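PDB 6ECB: Vlm2, which helps make the depsipeptide valinomycin as part of a nonribosomal peptide synthetase, its thioesterase domain, described here, probably joining and cyclising the chain before release. Local coordinates for residues T50-R59 with R199-Y208; R130-D138 with D234-H245. All blocks are in the same frame, centred on the assembly; numbering follows the deposited sequence.

Interaction 1 (T50-R59 with R199-Y208); sequences TVLGYIELAR and RVSAFLSEDY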
loop_
_atom_site.group_PDB
_atom_site.type_symbol
_atom_site.label_atom_id
_atom_site.label_comp_id
_atom_site.label_asym_id
_atom_site.label_seq_id
_atom_site.Cartn_x
_atom_site.Cartn_y
_atom_site.Cartn_z
ATOM N N THR A 50 -4.379 5.573 2.783
ATOM C CA THR A 50 -4.435 4.973 4.107
ATOM C C THR A 50 -3.434 3.834 4.229
ATOM O O THR A 50 -3.102 3.178 3.238
ATOM C CB THR A 50 -5.843 4.453 4.407
ATOM O OG1 THR A 50 -5.915 3.972 5.747
ATOM C CG2 THR A 50 -6.237 3.322 3.476
ATOM N N VAL A 51 -3.000 3.607 5.479
ATOM C CA VAL A 51 -2.165 2.466 5.870
ATOM C C VAL A 51 -2.997 1.257 6.286
ATOM O O VAL A 51 -2.443 0.169 6.519
ATOM C CB VAL A 51 -1.245 2.847 7.058
ATOM C CG1 VAL A 51 -0.492 4.124 6.801
ATOM C CG2 VAL A 51 -2.048 2.987 8.341
ATOM N N LEU A 52 -4.309 1.399 6.381
ATOM C CA LEU A 52 -5.077 0.371 7.070
ATOM C C LEU A 52 -5.044 -0.976 6.358
ATOM O O LEU A 52 -5.129 -2.010 7.036
ATOM C CB LEU A 52 -6.489 0.870 7.278
ATOM C CG LEU A 52 -7.516 0.809 6.182
ATOM C CD1 LEU A 52 -8.177 -0.567 6.135
ATOM C CD2 LEU A 52 -8.542 1.896 6.532
ATOM N N GLY A 53 -4.842 -1.001 5.039
ATOM C CA GLY A 53 -4.743 -2.241 4.287
ATOM C C GLY A 53 -3.521 -3.082 4.605
ATOM O O GLY A 53 -3.483 -4.250 4.208
ATOM N N TYR A 54 -2.537 -2.515 5.307
ATOM C CA TYR A 54 -1.331 -3.242 5.704
ATOM C C TYR A 54 -1.372 -3.758 7.136
ATOM O O TYR A 54 -0.415 -4.419 7.570
ATOM C CB TYR A 54 -0.110 -2.350 5.557
ATOM C CG TYR A 54 0.123 -1.828 4.164
ATOM C CD1 TYR A 54 0.498 -2.674 3.127
ATOM C CD2 TYR A 54 0.011 -0.479 3.897
ATOM C CE1 TYR A 54 0.754 -2.188 1.856
ATOM C CE2 TYR A 54 0.255 0.019 2.613
ATOM C CZ TYR A 54 0.611 -0.847 1.606
ATOM O OH TYR A 54 0.884 -0.384 0.325
ATOM N N ILE A 55 -2.434 -3.464 7.893
ATOM C CA ILE A 55 -2.428 -3.792 9.313
ATOM C C ILE A 55 -2.361 -5.294 9.515
ATOM O O ILE A 55 -1.615 -5.783 10.370
ATOM C CB ILE A 55 -3.646 -3.174 10.022
ATOM C CG1 ILE A 55 -3.439 -1.659 10.132
ATOM C CG2 ILE A 55 -3.850 -3.797 11.397
ATOM C CD1 ILE A 55 -4.727 -0.919 10.476
ATOM N N GLU A 56 -3.148 -6.052 8.753
ATOM C CA GLU A 56 -3.148 -7.497 8.953
ATOM C C GLU A 56 -1.793 -8.097 8.599
ATOM O O GLU A 56 -1.283 -8.958 9.333
ATOM C CB GLU A 56 -4.251 -8.158 8.132
ATOM C CG GLU A 56 -5.636 -8.024 8.708
ATOM C CD GLU A 56 -5.736 -8.472 10.191
ATOM O OE1 GLU A 56 -5.310 -9.601 10.535
ATOM O OE2 GLU A 56 -6.231 -7.660 11.010
ATOM N N LEU A 57 -1.179 -7.634 7.509
ATOM C CA LEU A 57 0.146 -8.106 7.144
ATOM C C LEU A 57 1.129 -7.806 8.259
ATOM O O LEU A 57 1.883 -8.682 8.702
ATOM C CB LEU A 57 0.597 -7.454 5.831
ATOM C CG LEU A 57 2.011 -7.802 5.386
ATOM C CD1 LEU A 57 2.208 -9.289 5.148
ATOM C CD2 LEU A 57 2.384 -7.005 4.130
ATOM N N ALA A 58 1.101 -6.577 8.752
ATOM C CA ALA A 58 2.029 -6.182 9.806
ATOM C C ALA A 58 1.857 -7.042 11.046
ATOM O O ALA A 58 2.847 -7.379 11.707
ATOM C CB ALA A 58 1.831 -4.711 10.154
ATOM N N ARG A 59 0.609 -7.437 11.369
ATOM C CA ARG A 59 0.386 -8.248 12.551
ATOM C C ARG A 59 0.901 -9.669 12.383
ATOM O O ARG A 59 1.140 -10.340 13.390
ATOM C CB ARG A 59 -1.106 -8.300 12.909
ATOM C CG ARG A 59 -1.644 -7.003 13.489
ATOM C CD ARG A 59 -2.792 -7.323 14.449
ATOM N NE ARG A 59 -3.806 -8.103 13.757
ATOM C CZ ARG A 59 -4.742 -8.837 14.344
ATOM N NH1 ARG A 59 -5.608 -9.496 13.591
ATOM N NH2 ARG A 59 -4.826 -8.914 15.668
ATOM N N ARG A 199 -8.345 -2.727 15.899
ATOM C CA ARG A 199 -7.274 -2.512 14.931
ATOM C C ARG A 199 -7.474 -1.216 14.150
ATOM O O ARG A 199 -6.493 -0.592 13.730
ATOM C CB ARG A 199 -7.205 -3.702 13.968
ATOM C CG ARG A 199 -6.802 -5.049 14.609
ATOM C CD ARG A 199 -7.149 -6.237 13.708
ATOM N NE ARG A 199 -8.573 -6.586 13.740
ATOM C CZ ARG A 199 -9.108 -7.682 13.195
ATOM N NH1 ARG A 199 -8.347 -8.572 12.568
ATOM N NH2 ARG A 199 -10.418 -7.896 13.283
ATOM N N VAL A 200 -8.723 -0.793 13.940
ATOM C CA VAL A 200 -8.991 0.360 13.087
ATOM C C VAL A 200 -9.905 1.403 13.722
ATOM O O VAL A 200 -9.997 2.514 13.203
ATOM C CB VAL A 200 -9.592 -0.100 11.745
ATOM C CG1 VAL A 200 -8.673 -1.101 11.074
ATOM C CG2 VAL A 200 -10.982 -0.707 11.967
ATOM N N SER A 201 -10.601 1.088 14.815
ATOM C CA SER A 201 -11.590 2.027 15.351
ATOM C C SER A 201 -10.959 3.341 15.799
ATOM O O SER A 201 -11.659 4.353 15.891
ATOM C CB SER A 201 -12.339 1.390 16.518
ATOM O OG SER A 201 -11.475 1.175 17.612
ATOM N N ALA A 202 -9.654 3.344 16.066
ATOM C CA ALA A 202 -8.988 4.548 16.546
ATOM C C ALA A 202 -9.079 5.672 15.524
ATOM O O ALA A 202 -9.222 6.845 15.892
ATOM C CB ALA A 202 -7.524 4.240 16.860
ATOM N N PHE A 203 -8.994 5.334 14.235
ATOM C CA PHE A 203 -8.972 6.346 13.193
ATOM C C PHE A 203 -10.084 6.248 12.155
ATOM O O PHE A 203 -10.359 7.251 11.495
ATOM C CB PHE A 203 -7.629 6.306 12.457
ATOM C CG PHE A 203 -7.363 5.008 11.767
ATOM C CD1 PHE A 203 -7.793 4.803 10.477
ATOM C CD2 PHE A 203 -6.683 3.983 12.417
ATOM C CE1 PHE A 203 -7.545 3.607 9.824
ATOM C CE2 PHE A 203 -6.423 2.777 11.762
ATOM C CZ PHE A 203 -6.860 2.590 10.471
ATOM N N LEU A 204 -10.737 5.099 11.989
ATOM C CA LEU A 204 -11.682 4.928 10.882
ATOM C C LEU A 204 -13.078 5.424 11.280
ATOM O O LEU A 204 -14.036 4.672 11.462
ATOM C CB LEU A 204 -11.683 3.479 10.425
ATOM C CG LEU A 204 -12.493 3.105 9.186
ATOM C CD1 LEU A 204 -12.737 4.266 8.258
ATOM C CD2 LEU A 204 -11.768 1.988 8.463
ATOM N N SER A 205 -13.185 6.746 11.352
ATOM C CA SER A 205 -14.422 7.451 11.640
ATOM C C SER A 205 -15.206 7.727 10.355
ATOM O O SER A 205 -14.725 7.495 9.245
ATOM C CB SER A 205 -14.107 8.775 12.310
ATOM O OG SER A 205 -13.240 9.491 11.444
ATOM N N GLU A 206 -16.420 8.257 10.521
ATOM C CA GLU A 206 -17.204 8.690 9.362
ATOM C C GLU A 206 -16.421 9.694 8.522
ATOM O O GLU A 206 -16.378 9.599 7.287
ATOM C CB GLU A 206 -18.526 9.297 9.826
ATOM C CG GLU A 206 -19.404 9.772 8.682
ATOM C CD GLU A 206 -20.645 10.494 9.167
ATOM O OE1 GLU A 206 -21.037 10.281 10.332
ATOM O OE2 GLU A 206 -21.209 11.288 8.381
ATOM N N ASP A 207 -15.768 10.647 9.184
ATOM C CA ASP A 207 -14.985 11.659 8.483
ATOM C C ASP A 207 -13.781 11.052 7.764
ATOM O O ASP A 207 -13.472 11.423 6.625
ATOM C CB ASP A 207 -14.535 12.705 9.490
ATOM C CG ASP A 207 -13.855 13.865 8.842
ATOM O OD1 ASP A 207 -14.544 14.594 8.097
ATOM O OD2 ASP A 207 -12.636 14.036 9.079
ATOM N N TYR A 208 -13.057 10.145 8.424
ATOM C CA TYR A 208 -11.916 9.508 7.789
ATOM C C TYR A 208 -12.342 8.736 6.551
ATOM O O TYR A 208 -11.667 8.769 5.517
ATOM C CB TYR A 208 -11.237 8.563 8.788
ATOM C CG TYR A 208 -9.951 7.966 8.314
ATOM C CD1 TYR A 208 -8.727 8.544 8.630
ATOM C CD2 TYR A 208 -9.941 6.804 7.553
ATOM C CE1 TYR A 208 -7.549 7.989 8.208
ATOM C CE2 TYR A 208 -8.779 6.252 7.129
ATOM C CZ TYR A 208 -7.580 6.852 7.452
ATOM O OH TYR A 208 -6.440 6.291 7.018
#

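Interaction 2 (R130-D138 with D234-H245); sequences RPKGLIILD and DIPIHVFRTKNH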
loop_
_atom_site.group_PDB
_atom_site.type_symbol
_atom_site.label_atom_id
_atom_site.label_comp_id
_atom_site.label_asym_id
_atom_site.label_seq_id
_atom_site.Cartn_x
_atom_site.Cartn_y
_atom_site.Cartn_z
ATOM N N ARG A 130 19.880 5.315 2.022
ATOM C CA ARG A 130 19.808 4.068 1.267
ATOM C C ARG A 130 18.988 3.010 1.993
ATOM O O ARG A 130 19.490 2.366 2.937
ATOM C CB ARG A 130 21.214 3.544 0.990
ATOM C CG ARG A 130 21.236 2.319 0.075
ATOM C CD ARG A 130 22.648 1.775 -0.085
ATOM N NE ARG A 130 22.667 0.619 -0.985
ATOM C CZ ARG A 130 22.738 0.689 -2.316
ATOM N NH1 ARG A 130 22.844 1.857 -2.954
ATOM N NH2 ARG A 130 22.729 -0.435 -3.021
ATOM N N PRO A 131 17.744 2.780 1.586
ATOM C CA PRO A 131 16.970 1.679 2.172
ATOM C C PRO A 131 17.630 0.342 1.860
ATOM O O PRO A 131 18.423 0.203 0.920
ATOM C CB PRO A 131 15.602 1.796 1.485
ATOM C CG PRO A 131 15.549 3.215 0.949
ATOM C CD PRO A 131 16.991 3.488 0.543
ATOM N N LYS A 132 17.255 -0.657 2.656
ATOM C CA LYS A 132 17.742 -2.015 2.467
ATOM C C LYS A 132 17.273 -2.624 1.153
ATOM O O LYS A 132 17.996 -3.427 0.557
ATOM C CB LYS A 132 17.275 -2.870 3.639
ATOM C CG LYS A 132 17.842 -4.271 3.666
ATOM C CD LYS A 132 17.487 -4.925 4.988
ATOM C CE LYS A 132 17.839 -6.380 4.986
ATOM N NZ LYS A 132 19.276 -6.526 4.928
ATOM N N GLY A 133 16.086 -2.261 0.691
ATOM C CA GLY A 133 15.509 -2.864 -0.499
ATOM C C GLY A 133 14.122 -2.313 -0.717
ATOM O O GLY A 133 13.583 -1.563 0.111
ATOM N N LEU A 134 13.559 -2.683 -1.856
ATOM C CA LEU A 134 12.191 -2.340 -2.218
ATOM C C LEU A 134 11.365 -3.614 -2.279
ATOM O O LEU A 134 11.743 -4.568 -2.962
ATOM C CB LEU A 134 12.149 -1.625 -3.562
ATOM C CG LEU A 134 10.777 -1.370 -4.179
ATOM C CD1 LEU A 134 10.046 -0.301 -3.378
ATOM C CD2 LEU A 134 10.945 -0.894 -5.611
ATOM N N ILE A 135 10.240 -3.623 -1.557
ATOM C CA ILE A 135 9.308 -4.739 -1.536
ATOM C C ILE A 135 8.070 -4.321 -2.325
ATOM O O ILE A 135 7.323 -3.423 -1.905
ATOM C CB ILE A 135 8.949 -5.133 -0.099
ATOM C CG1 ILE A 135 10.202 -5.645 0.607
ATOM C CG2 ILE A 135 7.766 -6.127 -0.061
ATOM C CD1 ILE A 135 10.022 -5.897 2.101
ATOM N N ILE A 136 7.832 -4.989 -3.451
ATOM C CA ILE A 136 6.654 -4.757 -4.283
ATOM C C ILE A 136 5.654 -5.876 -4.013
ATOM O O ILE A 136 5.958 -7.070 -4.174
ATOM C CB ILE A 136 7.011 -4.693 -5.776
ATOM C CG1 ILE A 136 7.898 -3.477 -6.078
ATOM C CG2 ILE A 136 5.721 -4.712 -6.626
ATOM C CD1 ILE A 136 7.254 -2.135 -5.803
ATOM N N LEU A 137 4.434 -5.492 -3.637
ATOM C CA LEU A 137 3.372 -6.454 -3.368
ATOM C C LEU A 137 2.403 -6.457 -4.553
ATOM O O LEU A 137 1.518 -5.602 -4.669
ATOM C CB LEU A 137 2.665 -6.119 -2.063
ATOM C CG LEU A 137 3.555 -6.172 -0.822
ATOM C CD1 LEU A 137 2.715 -5.763 0.391
ATOM C CD2 LEU A 137 4.177 -7.539 -0.605
ATOM N N ASP A 138 2.641 -7.398 -5.459
ATOM C CA ASP A 138 1.690 -7.838 -6.474
ATOM C C ASP A 138 1.200 -6.743 -7.424
ATOM O O ASP A 138 0.023 -6.723 -7.802
ATOM C CB ASP A 138 0.488 -8.526 -5.795
ATOM C CG ASP A 138 -0.276 -9.394 -6.749
ATOM O OD1 ASP A 138 0.381 -10.090 -7.558
ATOM O OD2 ASP A 138 -1.519 -9.410 -6.673
ATOM N N ASP A 234 18.872 1.496 -7.448
ATOM C CA ASP A 234 20.134 0.892 -7.075
ATOM C C ASP A 234 20.083 0.206 -5.709
ATOM O O ASP A 234 21.057 0.271 -4.960
ATOM C CB ASP A 234 21.221 1.974 -7.083
ATOM C CG ASP A 234 22.601 1.416 -6.863
ATOM O OD1 ASP A 234 22.891 0.370 -7.452
ATOM O OD2 ASP A 234 23.383 2.007 -6.086
ATOM N N ILE A 235 18.941 -0.362 -5.329
ATOM C CA ILE A 235 18.860 -1.284 -4.200
ATOM C C ILE A 235 18.089 -2.516 -4.664
ATOM O O ILE A 235 17.401 -2.468 -5.685
ATOM C CB ILE A 235 18.155 -0.643 -2.983
ATOM C CG1 ILE A 235 16.707 -0.259 -3.321
ATOM C CG2 ILE A 235 18.947 0.580 -2.505
ATOM C CD1 ILE A 235 15.981 0.396 -2.117
ATOM N N PRO A 236 18.186 -3.632 -3.945
ATOM C CA PRO A 236 17.522 -4.854 -4.421
ATOM C C PRO A 236 16.016 -4.712 -4.358
ATOM O O PRO A 236 15.469 -4.099 -3.440
ATOM C CB PRO A 236 18.003 -5.937 -3.450
ATOM C CG PRO A 236 19.121 -5.340 -2.694
ATOM C CD PRO A 236 19.036 -3.885 -2.774
ATOM N N ILE A 237 15.349 -5.324 -5.330
ATOM C CA ILE A 237 13.896 -5.342 -5.406
ATOM C C ILE A 237 13.421 -6.771 -5.180
ATOM O O ILE A 237 13.978 -7.716 -5.756
ATOM C CB ILE A 237 13.413 -4.819 -6.761
ATOM C CG1 ILE A 237 13.963 -3.433 -7.005
ATOM C CG2 ILE A 237 11.907 -4.836 -6.814
ATOM C CD1 ILE A 237 13.576 -2.873 -8.331
ATOM N N HIS A 238 12.400 -6.933 -4.328
ATOM C CA HIS A 238 11.717 -8.207 -4.135
ATOM C C HIS A 238 10.280 -8.010 -4.565
ATOM O O HIS A 238 9.601 -7.142 -4.018
ATOM C CB HIS A 238 11.706 -8.665 -2.685
ATOM C CG HIS A 238 12.928 -9.420 -2.284
ATOM N ND1 HIS A 238 14.094 -8.774 -1.964
ATOM C CD2 HIS A 238 13.185 -10.751 -2.178
ATOM C CE1 HIS A 238 15.019 -9.663 -1.654
ATOM N NE2 HIS A 238 14.496 -10.877 -1.782
ATOM N N VAL A 239 9.826 -8.804 -5.528
ATOM C CA VAL A 239 8.478 -8.721 -6.075
ATOM C C VAL A 239 7.724 -9.962 -5.610
ATOM O O VAL A 239 8.122 -11.087 -5.927
ATOM C CB VAL A 239 8.508 -8.667 -7.613
ATOM C CG1 VAL A 239 7.100 -8.568 -8.202
ATOM C CG2 VAL A 239 9.386 -7.516 -8.113
ATOM N N PHE A 240 6.648 -9.772 -4.870
ATOM C CA PHE A 240 5.805 -10.862 -4.394
ATOM C C PHE A 240 4.535 -10.805 -5.228
ATOM O O PHE A 240 3.807 -9.810 -5.168
ATOM C CB PHE A 240 5.502 -10.711 -2.894
ATOM C CG PHE A 240 6.729 -10.823 -2.031
ATOM C CD1 PHE A 240 7.541 -9.709 -1.804
ATOM C CD2 PHE A 240 7.103 -12.038 -1.492
ATOM C CE1 PHE A 240 8.689 -9.824 -1.056
ATOM C CE2 PHE A 240 8.261 -12.160 -0.733
ATOM C CZ PHE A 240 9.053 -11.035 -0.515
ATOM N N ARG A 241 4.279 -11.857 -6.011
ATOM C CA ARG A 241 3.193 -11.810 -6.979
ATOM C C ARG A 241 2.247 -12.984 -6.800
ATOM O O ARG A 241 2.681 -14.136 -6.661
ATOM C CB ARG A 241 3.726 -11.809 -8.428
ATOM C CG ARG A 241 4.670 -12.933 -8.704
ATOM C CD ARG A 241 4.930 -13.125 -10.206
ATOM N NE ARG A 241 6.053 -14.029 -10.421
ATOM C CZ ARG A 241 6.862 -13.993 -11.475
ATOM N NH1 ARG A 241 6.671 -13.113 -12.457
ATOM N NH2 ARG A 241 7.866 -14.841 -11.546
ATOM N N THR A 242 0.959 -12.675 -6.869
ATOM C CA THR A 242 -0.063 -13.712 -6.887
ATOM C C THR A 242 -0.111 -14.341 -8.280
ATOM O O THR A 242 0.471 -13.824 -9.246
ATOM C CB THR A 242 -1.431 -13.154 -6.481
ATOM O OG1 THR A 242 -1.859 -12.109 -7.371
ATOM C CG2 THR A 242 -1.389 -12.611 -5.054
ATOM N N LYS A 243 -0.796 -15.473 -8.370
ATOM C CA LYS A 243 -0.743 -16.318 -9.560
ATOM C C LYS A 243 -2.107 -16.535 -10.197
ATOM O O LYS A 243 -2.291 -17.497 -10.938
ATOM C CB LYS A 243 -0.082 -17.652 -9.231
ATOM C CG LYS A 243 1.355 -17.522 -8.728
ATOM C CD LYS A 243 2.240 -16.587 -9.602
ATOM C CE LYS A 243 2.349 -17.067 -11.054
ATOM N NZ LYS A 243 2.984 -18.413 -11.160
ATOM N N ASN A 244 -3.044 -15.632 -9.985
ATOM C CA ASN A 244 -4.360 -15.737 -10.596
ATOM C C ASN A 244 -4.673 -14.529 -11.461
ATOM O O ASN A 244 -5.839 -14.186 -11.664
ATOM C CB ASN A 244 -5.426 -15.920 -9.521
ATOM C CG ASN A 244 -5.220 -17.179 -8.747
ATOM O OD1 ASN A 244 -5.198 -18.263 -9.316
ATOM N ND2 ASN A 244 -5.012 -17.045 -7.442
ATOM N N HIS A 245 -3.637 -13.853 -11.964
ATOM C CA HIS A 245 -3.855 -12.731 -12.855
ATOM C C HIS A 245 -4.210 -13.217 -14.252
ATOM O O HIS A 245 -3.816 -14.306 -14.671
ATOM C CB HIS A 245 -2.597 -11.855 -12.947
ATOM C CG HIS A 245 -2.216 -11.195 -11.668
ATOM N ND1 HIS A 245 -2.888 -10.101 -11.168
ATOM C CD2 HIS A 245 -1.222 -11.463 -10.791
ATOM C CE1 HIS A 245 -2.306 -9.710 -10.045
ATOM N NE2 HIS A 245 -1.303 -10.529 -9.790
#

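Interaction 1 (T50-R59 with R199-Y208)
Leu52, through CB and CD2, and Ile55, through CD1, press against the edge of the Phe203 ring, joining the turn that leads into helix 55-60, and its first residue, in an α/β-hydrolase fold to the helical insertion between strands 134-137 and 237-241, where related thioesterases carry a lid. Packing is tight here: Leu52 CB lies 3.6 Å from Phe203 CZ, and Leu52 CD2 also meets Leu204 CD2 at 3.8 Å. The long arm of Ile55 suits its place by setting one methyl, CD1, between the ring and Val200 CG1 (4.0 Å). Behind them Thr50 OG1, held anti to its own nitrogen (chi1 -175°), donates to Tyr208 OH at 2.7 Å, close to the ring plane. The same OG1 accepts from Leu52 N in an ST turn, and Tyr208 OH bonds onward to Glu71, so both buried hydroxyls are used twice. Toward solvent the contact loosens into a salt-bridge network whose Arg199 is poorly ordered. Glu56 mediates between two arginines: Arg59 NH1 meets the syn lone pair of Glu56 OE1, whereas Arg199 NH1 reaches Glu56 OE2 at 2.8 Å from above the carboxylate plane. Arg199 CD sits 3.5 Å over the centre of the Arg59 guanidinium.

Interaction 2 (R130-D138 with D234-H245)
Asp138 gathers three donors from segment 234-245 on its carboxylate. His245 NE2 points at Asp138 OD1 (2.8 Å) in a nearly straight hydrogen bond, in the plane of its own ring and on the syn side of the oxygen. Thr242 N reaches the same Asp138 OD1 at 2.7 Å from the opposite face of the carboxylate, and Thr242 OG1 donates to Asp138 OD2 at 2.8 Å. With CG anti to the backbone nitrogen (chi1 -161°), the short aspartate side chain extends past the strand end to this loop. With an alanine at this position, Thr242 N, Thr242 OG1 and His245 NE2 would probably all lose their acceptor, and the loop would be less firmly tied to the strand.

What sets the carboxylate here is the parallel pairing of strands 134-137 and 237-241. Phe240 N to Ile136 O, an almost perfectly straight bond of 2.9 Å, is one of four strong rungs; a weak fifth joins Asp138 N to Phe240 O. On one face Ile135 CG2 packs against Phe240 CE1 (3.9 Å), and Phe240 carries on to Leu289 and Cys293 of helix 281-293, where a large apolar ring fills the layer between sheet and helix. Farther back Gly133 fits because a CB would come within 3.1 Å of Pro236 O. At the exposed end Arg130 NH1 pairs with Asp234 OD2 (3.2 Å), its guanidinium face resting on Ile235 CG2.

Asp138 OD2 is also hydrogen-bonded to His273 ND1, outside these segments. A carboxylate oriented by backbone, hydroxyl and imidazole groups is consistent with the acid of a Ser111-His273-Asp138 triad.

The segments alternate along the chain: 50-59, 130-138, 199-208, 234-245. Interaction 2 joins neighbouring parallel strands of the central sheet, and the 95 residues between its segments, about half of them helical, hold no strand; segment 199-208 of interaction 1 belongs to that insertion. Interaction 1 thus fastens the insertion to helix 55-60 and the turn before it, while interaction 2 pairs the two strands between which the insertion leaves and returns. Their centres lie about 23 Å apart, on opposite sides of the chain's centre, yet the two meet where Leu57 CD2 packs 4.0 Å from Leu137 CD1, both leucines also touching helix 281-293. One thioesterase domain therefore combines a probable lid attachment with a probable catalytic carboxylate.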